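Long-range contacts in PT26-6P (Thermococcus sp., PDB 2WB7), which is of unknown function but is encoded by a mobile extrachromosomal element of an archaeon and joins two immunoglobulin-like domains to a helical domain: residues K154-S159 with Q256-G261; L311-G316 with N500-Q505; T350-A355 with A495-N500; V383-Y388 with Y491-R496; E424-A429 with G450-Y455. All blocks are in the same frame, centred on the assembly; numbering follows the deposited sequence.

Contact 1 of 5, residues K154-S159 with Q256-G261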
# COMPACT_ATOMS: atom_id res chain seq x y z
N LYS A 154 3.53 12.22 -9.21
CA LYS A 154 2.64 12.96 -8.36
C LYS A 154 1.97 12.04 -7.36
O LYS A 154 1.78 12.38 -6.19
CB LYS A 154 1.59 13.67 -9.20
CG LYS A 154 0.93 14.79 -8.49
CD LYS A 154 -0.05 15.51 -9.40
CE LYS A 154 -0.73 16.64 -8.65
NZ LYS A 154 -1.79 17.25 -9.51
N ILE A 155 1.63 10.84 -7.82
CA ILE A 155 0.98 9.86 -6.94
C ILE A 155 1.79 9.63 -5.67
O ILE A 155 1.24 9.63 -4.58
CB ILE A 155 0.75 8.53 -7.66
CG1 ILE A 155 -0.31 8.72 -8.75
CG2 ILE A 155 0.34 7.48 -6.68
CD1 ILE A 155 -0.40 7.60 -9.73
N TRP A 156 3.10 9.44 -5.82
CA TRP A 156 3.94 9.07 -4.69
C TRP A 156 4.47 10.27 -3.92
O TRP A 156 5.08 10.09 -2.87
CB TRP A 156 5.11 8.20 -5.15
CG TRP A 156 4.66 7.15 -6.09
CD1 TRP A 156 4.96 7.05 -7.42
CD2 TRP A 156 3.77 6.08 -5.79
NE1 TRP A 156 4.31 5.96 -7.96
CE2 TRP A 156 3.58 5.35 -6.98
CE3 TRP A 156 3.12 5.66 -4.63
CZ2 TRP A 156 2.77 4.23 -7.04
CZ3 TRP A 156 2.31 4.55 -4.69
CH2 TRP A 156 2.14 3.85 -5.89
N ASN A 157 4.23 11.48 -4.43
CA ASN A 157 4.81 12.66 -3.79
C ASN A 157 3.80 13.61 -3.15
O ASN A 157 4.17 14.51 -2.41
CB ASN A 157 5.73 13.39 -4.76
CG ASN A 157 6.88 12.51 -5.24
OD1 ASN A 157 7.15 12.42 -6.45
ND2 ASN A 157 7.54 11.83 -4.30
N THR A 158 2.52 13.41 -3.43
CA THR A 158 1.50 14.25 -2.84
C THR A 158 1.30 13.87 -1.39
O THR A 158 1.29 12.70 -1.03
CB THR A 158 0.19 14.11 -3.58
OG1 THR A 158 0.39 14.45 -4.95
CG2 THR A 158 -0.82 15.03 -2.97
N SER A 159 1.15 14.88 -0.54
CA SER A 159 0.98 14.66 0.89
C SER A 159 -0.45 14.83 1.31
O SER A 159 -1.26 15.44 0.61
CB SER A 159 1.83 15.63 1.70
OG SER A 159 3.20 15.40 1.47
N GLN A 256 5.87 -7.34 -2.73
CA GLN A 256 5.61 -6.16 -1.95
C GLN A 256 4.98 -5.16 -2.93
O GLN A 256 5.31 -5.15 -4.13
CB GLN A 256 6.90 -5.59 -1.34
CG GLN A 256 7.65 -6.50 -0.38
CD GLN A 256 6.86 -6.83 0.87
OE1 GLN A 256 6.02 -6.04 1.32
NE2 GLN A 256 7.13 -7.99 1.44
N ASN A 257 4.05 -4.33 -2.44
CA ASN A 257 3.48 -3.25 -3.23
C ASN A 257 3.79 -1.92 -2.57
O ASN A 257 3.83 -1.84 -1.35
CB ASN A 257 1.96 -3.37 -3.33
CG ASN A 257 1.50 -4.39 -4.34
OD1 ASN A 257 1.17 -5.52 -3.99
ND2 ASN A 257 1.46 -4.00 -5.59
N LYS A 258 3.98 -0.88 -3.36
CA LYS A 258 4.01 0.47 -2.86
C LYS A 258 2.59 1.03 -2.98
O LYS A 258 1.97 0.93 -4.03
CB LYS A 258 4.98 1.29 -3.71
CG LYS A 258 5.63 2.46 -2.99
CD LYS A 258 6.06 3.54 -3.98
CE LYS A 258 6.38 2.98 -5.38
NZ LYS A 258 6.68 4.07 -6.40
N TYR A 259 2.06 1.61 -1.90
CA TYR A 259 0.66 2.05 -1.89
C TYR A 259 0.53 3.56 -1.76
O TYR A 259 1.34 4.18 -1.09
CB TYR A 259 -0.09 1.44 -0.72
CG TYR A 259 -0.23 -0.06 -0.74
CD1 TYR A 259 0.60 -0.86 0.03
CD2 TYR A 259 -1.22 -0.67 -1.51
CE1 TYR A 259 0.47 -2.24 0.03
CE2 TYR A 259 -1.36 -2.04 -1.53
CZ TYR A 259 -0.52 -2.82 -0.75
OH TYR A 259 -0.65 -4.19 -0.76
N ALA A 260 -0.51 4.13 -2.38
CA ALA A 260 -0.93 5.49 -2.11
C ALA A 260 -2.46 5.54 -2.16
O ALA A 260 -3.07 4.78 -2.92
CB ALA A 260 -0.34 6.46 -3.12
N GLY A 261 -3.08 6.42 -1.38
CA GLY A 261 -4.54 6.52 -1.41
C GLY A 261 -5.26 5.98 -0.18
O GLY A 261 -4.79 6.13 0.94
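Trp156 and Lys258 meet with the lysine chain drawn across the indole rather than pointing at its rim. NZ of Lys258 stands 3.3 Å from the centroid of the five-membered ring of Trp156 and 8° off its normal, an almost face-on cation-pi contact. Behind the ammonium group, CD of Lys258 makes a CH-pi contact 3.9 Å from the centroid of the Trp156 six-membered ring, so the lysine covers both halves of the indole. The chain is bent at chi3, consistent with its lying along the ring. The opposite face of Trp156 is backed by its helical neighbour, with CG2 of Ile155 3.7 Å above the ring plane. At the edge, CZ3 of Trp156 lies 3.6 Å from the backbone C of Tyr259, near the plane. CB of Ala260 approaches the same corner obliquely and also touches CG2 of Ile155, at 3.8 Å.

The contact sets helix 149-157 of the first immunoglobulin-like domain on strand 253-261 of the second. Tyr152 adds an edge-to-face ring contact to Trp156, and Glu378 on the adjoining strand 370-379 forms a weak, long ion pair with Lys258. NE1 of Trp156 and NZ of Lys258 are both donors, so the attraction between these two side chains probably rests on the ammonium charge above the pi cloud, supplemented by apolar packing.

Contact 2 of 5, residues L311-G316 with N500-Q505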
# COMPACT_ATOMS: atom_id res chain seq x y z
N LEU A 311 3.55 -0.08 -17.57
CA LEU A 311 3.96 1.15 -18.20
C LEU A 311 5.37 0.99 -18.74
O LEU A 311 6.32 0.67 -17.99
CB LEU A 311 3.90 2.29 -17.19
CG LEU A 311 2.52 2.58 -16.60
CD1 LEU A 311 2.59 3.67 -15.55
CD2 LEU A 311 1.56 2.99 -17.69
N ARG A 312 5.53 1.18 -20.05
CA ARG A 312 6.87 1.14 -20.62
C ARG A 312 7.55 2.42 -20.21
O ARG A 312 6.97 3.50 -20.34
CB ARG A 312 6.83 1.04 -22.14
CG ARG A 312 8.20 1.08 -22.78
CD ARG A 312 8.15 0.62 -24.24
NE ARG A 312 6.94 1.11 -24.89
CZ ARG A 312 5.86 0.37 -25.11
NH1 ARG A 312 5.83 -0.91 -24.75
NH2 ARG A 312 4.80 0.90 -25.70
N VAL A 313 8.75 2.30 -19.68
CA VAL A 313 9.56 3.47 -19.40
C VAL A 313 10.55 3.63 -20.54
O VAL A 313 11.34 2.72 -20.83
CB VAL A 313 10.32 3.35 -18.07
CG1 VAL A 313 11.26 4.50 -17.91
CG2 VAL A 313 9.36 3.30 -16.92
N ILE A 314 10.50 4.78 -21.19
CA ILE A 314 11.44 5.09 -22.24
C ILE A 314 12.73 5.67 -21.66
O ILE A 314 12.68 6.37 -20.65
CB ILE A 314 10.85 6.11 -23.18
CG1 ILE A 314 9.60 5.53 -23.84
CG2 ILE A 314 11.88 6.52 -24.21
CD1 ILE A 314 9.90 4.34 -24.72
N GLU A 315 13.87 5.38 -22.27
CA GLU A 315 15.12 6.03 -21.84
C GLU A 315 14.94 7.54 -21.76
O GLU A 315 14.43 8.17 -22.69
CB GLU A 315 16.25 5.70 -22.80
CG GLU A 315 16.72 4.29 -22.62
CD GLU A 315 17.56 3.79 -23.79
OE1 GLU A 315 17.82 4.58 -24.74
OE2 GLU A 315 17.93 2.59 -23.75
N GLY A 316 15.36 8.13 -20.65
CA GLY A 316 15.12 9.55 -20.40
C GLY A 316 14.09 9.71 -19.31
O GLY A 316 14.18 10.62 -18.49
N ASN A 500 19.34 6.47 -16.82
CA ASN A 500 18.31 6.85 -17.79
C ASN A 500 16.96 7.24 -17.23
O ASN A 500 15.96 7.16 -17.94
CB ASN A 500 18.10 5.77 -18.83
CG ASN A 500 19.35 5.50 -19.61
OD1 ASN A 500 20.32 4.99 -19.06
ND2 ASN A 500 19.35 5.87 -20.90
N GLY A 501 16.93 7.68 -15.98
CA GLY A 501 15.72 8.27 -15.45
C GLY A 501 14.77 7.34 -14.73
O GLY A 501 13.59 7.65 -14.58
N ASP A 502 15.27 6.20 -14.26
CA ASP A 502 14.45 5.35 -13.41
C ASP A 502 15.23 4.94 -12.19
O ASP A 502 15.61 3.79 -12.05
CB ASP A 502 14.00 4.12 -14.18
CG ASP A 502 12.92 3.36 -13.44
OD1 ASP A 502 12.65 3.72 -12.28
OD2 ASP A 502 12.35 2.40 -14.03
N LEU A 503 15.44 5.89 -11.29
CA LEU A 503 16.22 5.62 -10.10
C LEU A 503 15.46 4.74 -9.11
O LEU A 503 16.07 4.02 -8.30
CB LEU A 503 16.62 6.94 -9.46
CG LEU A 503 17.40 6.85 -8.15
CD1 LEU A 503 18.61 5.87 -8.22
CD2 LEU A 503 17.82 8.28 -7.74
N GLU A 504 14.13 4.77 -9.16
CA GLU A 504 13.34 3.95 -8.25
C GLU A 504 13.60 2.49 -8.54
O GLU A 504 14.00 1.74 -7.64
CB GLU A 504 11.85 4.23 -8.39
CG GLU A 504 11.46 5.70 -8.19
CD GLU A 504 11.38 6.50 -9.51
OE1 GLU A 504 11.90 6.03 -10.56
OE2 GLU A 504 10.80 7.62 -9.49
N GLN A 505 13.37 2.06 -9.78
CA GLN A 505 13.60 0.66 -10.13
C GLN A 505 15.08 0.27 -9.97
O GLN A 505 15.40 -0.88 -9.65
CB GLN A 505 13.06 0.32 -11.52
CG GLN A 505 12.98 -1.18 -11.75
CD GLN A 505 12.12 -1.56 -12.94
OE1 GLN A 505 10.89 -1.40 -12.94
NE2 GLN A 505 12.77 -2.10 -13.98
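Asn500 O accepts from Gly316 N, in the loop just after strand 301-314, at 2.9 Å. The Asn500 side chain runs beside that of Glu315, both pointing the same way, with amide and carboxylate planes inclined at roughly half a right angle; CG of Glu315 and CG of Asn500 are 4.2 Å apart. At Gly501 the backbone passes close to the other loop, and its CA lies 4.1 Å from Gly316 O. The phi of Gly501 is positive, and at its backbone angles a side chain would probably be jammed against the preceding carbonyl.

Asp502 turns inward, its CG opposite the backbone N across the first torsion (chi1 -168°). OD2 of Asp502 lies 4.3 Å from CG2 of Val313 and is hydrogen-bonded by His354 NE2 from the adjacent strand. OD1 of Asp502 looks along the chain instead: Gln505 N donates to it at 3.1 Å, a fairly straight bond of 164° that arrives from above the carboxylate plane. This is an N-cap, opening helix 503-523 just after the turn that connects it to helix 471-499, where the helical domain abuts the second immunoglobulin-like domain.

Contact 3 of 5, residues T350-A355 with A495-N500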
# COMPACT_ATOMS: atom_id res chain seq x y z
N THR A 350 13.51 1.61 -25.27
CA THR A 350 12.88 1.00 -24.12
C THR A 350 13.88 0.78 -22.99
O THR A 350 14.92 0.15 -23.20
CB THR A 350 12.23 -0.34 -24.52
OG1 THR A 350 11.17 -0.09 -25.46
CG2 THR A 350 11.68 -1.06 -23.30
N LEU A 351 13.58 1.30 -21.81
CA LEU A 351 14.43 1.09 -20.64
C LEU A 351 13.96 -0.08 -19.78
O LEU A 351 14.73 -1.00 -19.48
CB LEU A 351 14.47 2.35 -19.77
CG LEU A 351 15.37 2.23 -18.53
CD1 LEU A 351 16.83 2.22 -18.93
CD2 LEU A 351 15.11 3.33 -17.52
N ASP A 352 12.70 -0.03 -19.37
CA ASP A 352 12.10 -1.08 -18.57
C ASP A 352 10.60 -0.84 -18.49
O ASP A 352 10.09 0.04 -19.16
CB ASP A 352 12.71 -1.11 -17.17
CG ASP A 352 12.40 0.17 -16.36
OD1 ASP A 352 13.32 0.67 -15.68
OD2 ASP A 352 11.25 0.65 -16.37
N TYR A 353 9.92 -1.64 -17.68
CA TYR A 353 8.49 -1.47 -17.46
C TYR A 353 8.17 -1.43 -15.96
O TYR A 353 8.87 -2.03 -15.15
CB TYR A 353 7.73 -2.64 -18.08
CG TYR A 353 7.65 -2.67 -19.58
CD1 TYR A 353 8.76 -2.99 -20.35
CD2 TYR A 353 6.45 -2.44 -20.22
CE1 TYR A 353 8.68 -3.04 -21.73
CE2 TYR A 353 6.36 -2.48 -21.59
CZ TYR A 353 7.47 -2.78 -22.34
OH TYR A 353 7.35 -2.82 -23.70
N HIS A 354 7.08 -0.74 -15.62
CA HIS A 354 6.54 -0.72 -14.27
C HIS A 354 5.12 -1.29 -14.32
O HIS A 354 4.43 -1.19 -15.34
CB HIS A 354 6.48 0.71 -13.74
CG HIS A 354 7.80 1.27 -13.33
ND1 HIS A 354 8.02 1.84 -12.09
CD2 HIS A 354 8.98 1.36 -14.00
CE1 HIS A 354 9.27 2.25 -12.01
NE2 HIS A 354 9.87 1.98 -13.16
N ALA A 355 4.69 -1.90 -13.22
CA ALA A 355 3.33 -2.40 -13.13
C ALA A 355 2.62 -1.49 -12.15
O ALA A 355 3.22 -1.08 -11.15
CB ALA A 355 3.30 -3.84 -12.65
N ALA A 495 22.70 0.45 -12.51
CA ALA A 495 23.40 1.59 -13.08
C ALA A 495 22.70 2.09 -14.34
O ALA A 495 22.49 3.27 -14.51
CB ALA A 495 24.84 1.22 -13.38
N ARG A 496 22.33 1.16 -15.21
CA ARG A 496 21.69 1.49 -16.48
C ARG A 496 20.36 2.22 -16.28
O ARG A 496 20.06 3.18 -16.99
CB ARG A 496 21.47 0.23 -17.32
CG ARG A 496 20.81 0.47 -18.68
CD ARG A 496 20.56 -0.84 -19.47
NE ARG A 496 19.70 -1.79 -18.75
CZ ARG A 496 18.38 -1.89 -18.92
NH1 ARG A 496 17.76 -1.11 -19.80
NH2 ARG A 496 17.68 -2.78 -18.21
N LYS A 497 19.59 1.77 -15.30
CA LYS A 497 18.34 2.43 -14.96
C LYS A 497 18.59 3.78 -14.32
O LYS A 497 17.95 4.76 -14.69
CB LYS A 497 17.53 1.53 -14.03
CG LYS A 497 16.77 0.47 -14.80
CD LYS A 497 16.49 -0.76 -13.99
CE LYS A 497 15.78 -1.78 -14.87
NZ LYS A 497 15.31 -2.95 -14.08
N ALA A 498 19.52 3.85 -13.36
CA ALA A 498 19.85 5.12 -12.73
C ALA A 498 20.21 6.16 -13.78
O ALA A 498 19.62 7.24 -13.82
CB ALA A 498 20.97 4.94 -11.74
N LEU A 499 21.14 5.84 -14.66
CA LEU A 499 21.54 6.74 -15.74
C LEU A 499 20.44 7.21 -16.69
O LEU A 499 20.61 8.23 -17.34
CB LEU A 499 22.63 6.09 -16.59
CG LEU A 499 24.01 5.99 -15.96
CD1 LEU A 499 24.89 5.14 -16.88
CD2 LEU A 499 24.59 7.39 -15.72
N ASN A 500 19.34 6.47 -16.82
CA ASN A 500 18.31 6.85 -17.79
C ASN A 500 16.96 7.24 -17.23
O ASN A 500 15.96 7.16 -17.94
CB ASN A 500 18.10 5.77 -18.83
CG ASN A 500 19.35 5.50 -19.61
OD1 ASN A 500 20.32 4.99 -19.06
ND2 ASN A 500 19.35 5.87 -20.90
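Leu351 fills the tighter part of the contact, giving both its backbone oxygen and its side chain to the helix. Arg496 NH1 donates to Leu351 O at 3.0 Å with an angle of 158°, lying in the carbonyl plane on a lone pair, while the oxygen sits at the guanidinium edge, near its plane. Leu351 extends its CG opposite the backbone N (chi1 -179°), sliding past the arginine in the reverse direction. Its CD1 comes 3.6 Å from Arg496 NH1 and 3.8 Å from Asn500 CB, and CD2 of Leu351 reaches CA of Lys497 at 4.2 Å.

Asp352 and Lys497 meet more loosely, their charged ends apart: OD1 of Asp352 touches the lysine's methylenes, 3.6 Å from Lys497 CG, but stays 4.4 Å from Lys497 NZ, which turns to Asp509 and Val383 O. Leu351, Asp352 and Lys497 are buried, whereas Arg496 and Asn500, which pack on Leu351, keep part of their surface toward solvent.

The strand segment crosses the helix segment at 96°, their axes 9.3 Å apart. Leu351 and Asp352 face Val313 in a classic beta bulge against strand 301-314. Helix 503-523 touches Lys497 and Ala498; helix 442-465 touches Ala495, Ala498 and Leu499.

Contact 4 of 5, residues V383-Y388 with Y491-R496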
# COMPACT_ATOMS: atom_id res chain seq x y z
N VAL A 383 12.19 -5.11 -14.22
CA VAL A 383 12.36 -5.79 -15.49
C VAL A 383 13.82 -5.75 -15.88
O VAL A 383 14.39 -4.69 -16.02
CB VAL A 383 11.52 -5.16 -16.57
CG1 VAL A 383 11.77 -5.88 -17.86
CG2 VAL A 383 10.03 -5.21 -16.17
N LEU A 384 14.42 -6.92 -16.01
CA LEU A 384 15.85 -7.01 -16.32
C LEU A 384 16.10 -7.08 -17.82
O LEU A 384 15.22 -7.46 -18.59
CB LEU A 384 16.47 -8.25 -15.66
CG LEU A 384 16.31 -8.34 -14.15
CD1 LEU A 384 16.62 -9.72 -13.70
CD2 LEU A 384 17.20 -7.36 -13.46
N SER A 385 17.31 -6.71 -18.23
CA SER A 385 17.73 -6.86 -19.63
C SER A 385 18.67 -8.06 -19.74
O SER A 385 19.27 -8.49 -18.75
CB SER A 385 18.43 -5.60 -20.12
OG SER A 385 19.69 -5.45 -19.48
N ASN A 386 18.81 -8.62 -20.94
CA ASN A 386 19.70 -9.76 -21.11
C ASN A 386 21.17 -9.40 -20.88
O ASN A 386 21.74 -8.62 -21.63
CB ASN A 386 19.52 -10.41 -22.49
CG ASN A 386 20.36 -11.69 -22.63
OD1 ASN A 386 21.14 -12.04 -21.74
ND2 ASN A 386 20.21 -12.38 -23.76
N THR A 387 21.77 -9.97 -19.85
CA THR A 387 23.17 -9.69 -19.56
C THR A 387 24.14 -10.81 -20.00
O THR A 387 25.35 -10.69 -19.81
CB THR A 387 23.37 -9.37 -18.08
OG1 THR A 387 22.61 -10.30 -17.28
CG2 THR A 387 22.88 -7.98 -17.79
N TYR A 388 23.61 -11.86 -20.62
CA TYR A 388 24.45 -12.96 -21.12
C TYR A 388 25.12 -13.69 -19.98
O TYR A 388 26.27 -13.43 -19.65
CB TYR A 388 25.48 -12.44 -22.13
CG TYR A 388 24.85 -11.49 -23.12
CD1 TYR A 388 25.14 -10.13 -23.09
CD2 TYR A 388 23.90 -11.94 -24.02
CE1 TYR A 388 24.52 -9.25 -23.94
CE2 TYR A 388 23.28 -11.07 -24.89
CZ TYR A 388 23.59 -9.73 -24.84
OH TYR A 388 22.98 -8.85 -25.70
N TYR A 491 23.55 -5.13 -10.46
CA TYR A 491 24.22 -3.82 -10.37
C TYR A 491 24.25 -3.12 -11.71
O TYR A 491 24.06 -1.90 -11.80
CB TYR A 491 25.64 -3.95 -9.82
CG TYR A 491 25.69 -3.87 -8.31
CD1 TYR A 491 26.36 -4.82 -7.57
CD2 TYR A 491 25.03 -2.85 -7.63
CE1 TYR A 491 26.40 -4.75 -6.21
CE2 TYR A 491 25.06 -2.77 -6.26
CZ TYR A 491 25.76 -3.73 -5.56
OH TYR A 491 25.80 -3.69 -4.19
N VAL A 492 24.46 -3.90 -12.76
CA VAL A 492 24.55 -3.36 -14.09
C VAL A 492 23.18 -2.88 -14.56
O VAL A 492 23.05 -1.79 -15.15
CB VAL A 492 25.08 -4.40 -15.07
CG1 VAL A 492 24.59 -4.10 -16.47
CG2 VAL A 492 26.63 -4.47 -14.99
N ASN A 493 22.15 -3.70 -14.31
CA ASN A 493 20.79 -3.24 -14.50
C ASN A 493 20.54 -1.94 -13.73
O ASN A 493 19.99 -0.98 -14.27
CB ASN A 493 19.79 -4.31 -14.07
CG ASN A 493 19.56 -5.35 -15.15
OD1 ASN A 493 18.71 -5.19 -16.03
ND2 ASN A 493 20.30 -6.44 -15.08
N ALA A 494 20.99 -1.90 -12.47
CA ALA A 494 20.75 -0.74 -11.63
C ALA A 494 21.41 0.54 -12.20
O ALA A 494 20.74 1.59 -12.38
CB ALA A 494 21.22 -1.00 -10.21
N ALA A 495 22.70 0.45 -12.51
CA ALA A 495 23.40 1.59 -13.08
C ALA A 495 22.70 2.09 -14.34
O ALA A 495 22.49 3.27 -14.51
CB ALA A 495 24.84 1.22 -13.38
N ARG A 496 22.33 1.16 -15.21
CA ARG A 496 21.69 1.49 -16.48
C ARG A 496 20.36 2.22 -16.28
O ARG A 496 20.06 3.18 -16.99
CB ARG A 496 21.47 0.23 -17.32
CG ARG A 496 20.81 0.47 -18.68
CD ARG A 496 20.56 -0.84 -19.47
NE ARG A 496 19.70 -1.79 -18.75
CZ ARG A 496 18.38 -1.89 -18.92
NH1 ARG A 496 17.76 -1.11 -19.80
NH2 ARG A 496 17.68 -2.78 -18.21
O HOH W 1 20.12 -9.44 -16.34
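Asn493 OD1 is held from two directions: Ser385 N donates to it at 3.0 Å, and Arg496 NH2 adds a weak bond of 3.4 Å from the next turn of the same helix. The arginine is held mainly through NH1, by Leu351 O. The receiving helix, 471-499, belongs to the helical domain; its partner is the irregular connection between strand 370-379 and helix 393-404, which contains an Asx turn at Asn386. The Ser385 bond lies in the carbonyl plane of the asparagine amide, on a lone pair, with an N-H...O angle of 161°. Together the two donors help fix the rotation of that amide, whose nitrogen ND2 also donates to Asp489 O.

The side chains of Leu384 and Asn493 cross at about a right angle, with CD2 of Leu384 3.5 Å from Asn493 CG. Ser385 turns its CB over one face of the Arg496 guanidinium, 3.5 Å from NH2 of Arg496. Were Asn493 a leucine, Ser385 N would probably be left without its acceptor, and Arg496 NH2 would lose a weak bond.

Farther along, a water bridges loop and helix: it donates to Ser385 O at 2.7 Å, accepts from Asn493 ND2 at 3.3 Å and pairs with Thr387 OG1 at 2.8 Å. Beyond it the loop closes its Asx turn, with Tyr388 N donating to Asn386 OD1 at 2.7 Å.

Contact 5 of 5, residues E424-A429 with G450-Y455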
# COMPACT_ATOMS: atom_id res chain seq x y z
N GLU A 424 35.06 -9.78 -19.71
CA GLU A 424 34.35 -9.00 -20.70
C GLU A 424 33.20 -8.23 -20.06
O GLU A 424 33.04 -7.04 -20.30
CB GLU A 424 33.85 -9.87 -21.84
CG GLU A 424 32.81 -9.19 -22.72
CD GLU A 424 33.32 -7.92 -23.41
OE1 GLU A 424 32.58 -7.38 -24.26
OE2 GLU A 424 34.44 -7.45 -23.10
N LYS A 425 32.39 -8.90 -19.25
CA LYS A 425 31.32 -8.21 -18.52
C LYS A 425 31.87 -7.07 -17.65
O LYS A 425 31.22 -6.05 -17.48
CB LYS A 425 30.52 -9.22 -17.67
CG LYS A 425 29.52 -10.03 -18.50
CD LYS A 425 29.13 -11.33 -17.84
CE LYS A 425 27.97 -11.16 -16.86
NZ LYS A 425 26.67 -11.30 -17.55
N ILE A 426 33.06 -7.26 -17.11
CA ILE A 426 33.72 -6.21 -16.36
C ILE A 426 34.05 -5.01 -17.25
O ILE A 426 33.83 -3.86 -16.86
CB ILE A 426 35.00 -6.72 -15.69
CG1 ILE A 426 34.64 -7.59 -14.50
CG2 ILE A 426 35.85 -5.57 -15.22
CD1 ILE A 426 35.83 -8.14 -13.75
N ASP A 427 34.57 -5.28 -18.43
CA ASP A 427 34.87 -4.21 -19.39
C ASP A 427 33.66 -3.31 -19.62
O ASP A 427 33.83 -2.11 -19.84
CB ASP A 427 35.34 -4.77 -20.74
CG ASP A 427 36.74 -5.36 -20.67
OD1 ASP A 427 37.46 -5.08 -19.67
OD2 ASP A 427 37.12 -6.12 -21.59
N GLU A 428 32.46 -3.88 -19.59
CA GLU A 428 31.27 -3.11 -19.90
C GLU A 428 30.76 -2.39 -18.68
O GLU A 428 30.17 -1.32 -18.79
CB GLU A 428 30.18 -4.00 -20.48
CG GLU A 428 30.57 -4.54 -21.85
CD GLU A 428 29.58 -5.55 -22.39
OE1 GLU A 428 30.01 -6.56 -23.00
OE2 GLU A 428 28.36 -5.34 -22.18
N ALA A 429 30.98 -2.99 -17.52
CA ALA A 429 30.68 -2.34 -16.27
C ALA A 429 31.54 -1.09 -16.18
O ALA A 429 31.10 -0.06 -15.66
CB ALA A 429 30.95 -3.27 -15.10
N GLY A 450 29.85 -1.38 -8.04
CA GLY A 450 29.38 -2.58 -7.39
C GLY A 450 29.43 -3.75 -8.35
O GLY A 450 29.86 -4.84 -7.99
N ALA A 451 28.98 -3.53 -9.58
CA ALA A 451 29.01 -4.57 -10.58
C ALA A 451 30.44 -5.04 -10.75
O ALA A 451 30.72 -6.23 -10.73
CB ALA A 451 28.46 -4.06 -11.90
N ILE A 452 31.35 -4.09 -10.90
CA ILE A 452 32.76 -4.44 -11.14
C ILE A 452 33.30 -5.27 -9.99
O ILE A 452 33.99 -6.26 -10.22
CB ILE A 452 33.62 -3.19 -11.38
CG1 ILE A 452 33.15 -2.46 -12.63
CG2 ILE A 452 35.08 -3.58 -11.51
CD1 ILE A 452 33.92 -1.19 -12.93
N ASP A 453 32.98 -4.91 -8.75
CA ASP A 453 33.42 -5.71 -7.61
C ASP A 453 32.78 -7.10 -7.53
O ASP A 453 33.39 -8.06 -7.02
CB ASP A 453 33.18 -4.96 -6.29
CG ASP A 453 33.83 -3.58 -6.25
OD1 ASP A 453 34.87 -3.35 -6.93
OD2 ASP A 453 33.31 -2.71 -5.52
N GLU A 454 31.55 -7.23 -8.02
CA GLU A 454 30.89 -8.54 -7.96
C GLU A 454 31.52 -9.51 -8.96
O GLU A 454 31.87 -10.65 -8.59
CB GLU A 454 29.39 -8.41 -8.18
CG GLU A 454 28.68 -7.81 -6.99
CD GLU A 454 28.95 -8.56 -5.68
OE1 GLU A 454 28.75 -9.79 -5.60
OE2 GLU A 454 29.36 -7.90 -4.71
N TYR A 455 31.66 -9.05 -10.20
CA TYR A 455 32.26 -9.85 -11.25
C TYR A 455 33.65 -10.27 -10.84
O TYR A 455 34.02 -11.42 -10.99
CB TYR A 455 32.30 -9.08 -12.57
CG TYR A 455 30.93 -8.86 -13.19
CD1 TYR A 455 30.61 -7.66 -13.82
CD2 TYR A 455 29.95 -9.84 -13.14
CE1 TYR A 455 29.37 -7.45 -14.40
CE2 TYR A 455 28.70 -9.64 -13.72
CZ TYR A 455 28.42 -8.44 -14.35
OH TYR A 455 27.17 -8.26 -14.91
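An antiparallel helix pair of the helical domain is joined here: Lys425, Ile426 and Ala429 of helix 408-438 meet Ala451, Ile452 and Tyr455 of helix 442-465, the next helix in the chain. The two segments run 166° apart in direction, with axes 9.0 Å from each other, and the seam is built from apolar atoms.

Tyr455 is its largest piece. CB of Lys425 lies over one face of the ring, 4.0 Å from the Tyr455 centroid and 16° off the normal, a CH-pi contact. The lysine then folds at chi3 (86°), which brings its CE to 3.6 Å from CE2 of Tyr455, and a second bend at chi4 directs NZ onward to salt bridges with Asp489 and Glu485 and to the carbonyl oxygens of Thr387 and Tyr388. The tyrosine OH bonds to Asp489 as well. Ile426 slides past the base of the ring, its CG1 3.4 Å from CB of Tyr455. Replacing Tyr455 by an alanine would remove the ring under Lys425 and is likely to open a gap between the helices, leaving Asp489 without its hydroxyl partner.

Ile426 also meets Ile452, a turn before Tyr455, through their CG2 methyls at 4.3 Å. Beyond them Ala429 CB faces Ala451 CB at 4.1 Å and comes 3.4 Å from CG1 of Ile452.

How the contacts relate
Contacts 2 to 5 form a connected series, while contact 1 stands apart. Contacts 2 and 3 have centres about 4 Å apart, share Asn500 and reach neighbouring strands of one sheet. Contact 4, its centre about 9 Å from that of contact 3, uses the same helix, 471-499; Lys497 NZ lies 2.8 Å from Val383 O. Contact 5 follows, centres about 12 Å from contact 4, joined through Lys425 NZ, 3.0 Å from Tyr388 O. Contact 1 reaches the same sheet, its centre about 17 Å from contact 2. Contact 1 joins the two immunoglobulin-like domains, contacts 2 and 3 join the second to the helical domain, and contact 5 lies within the helical domain.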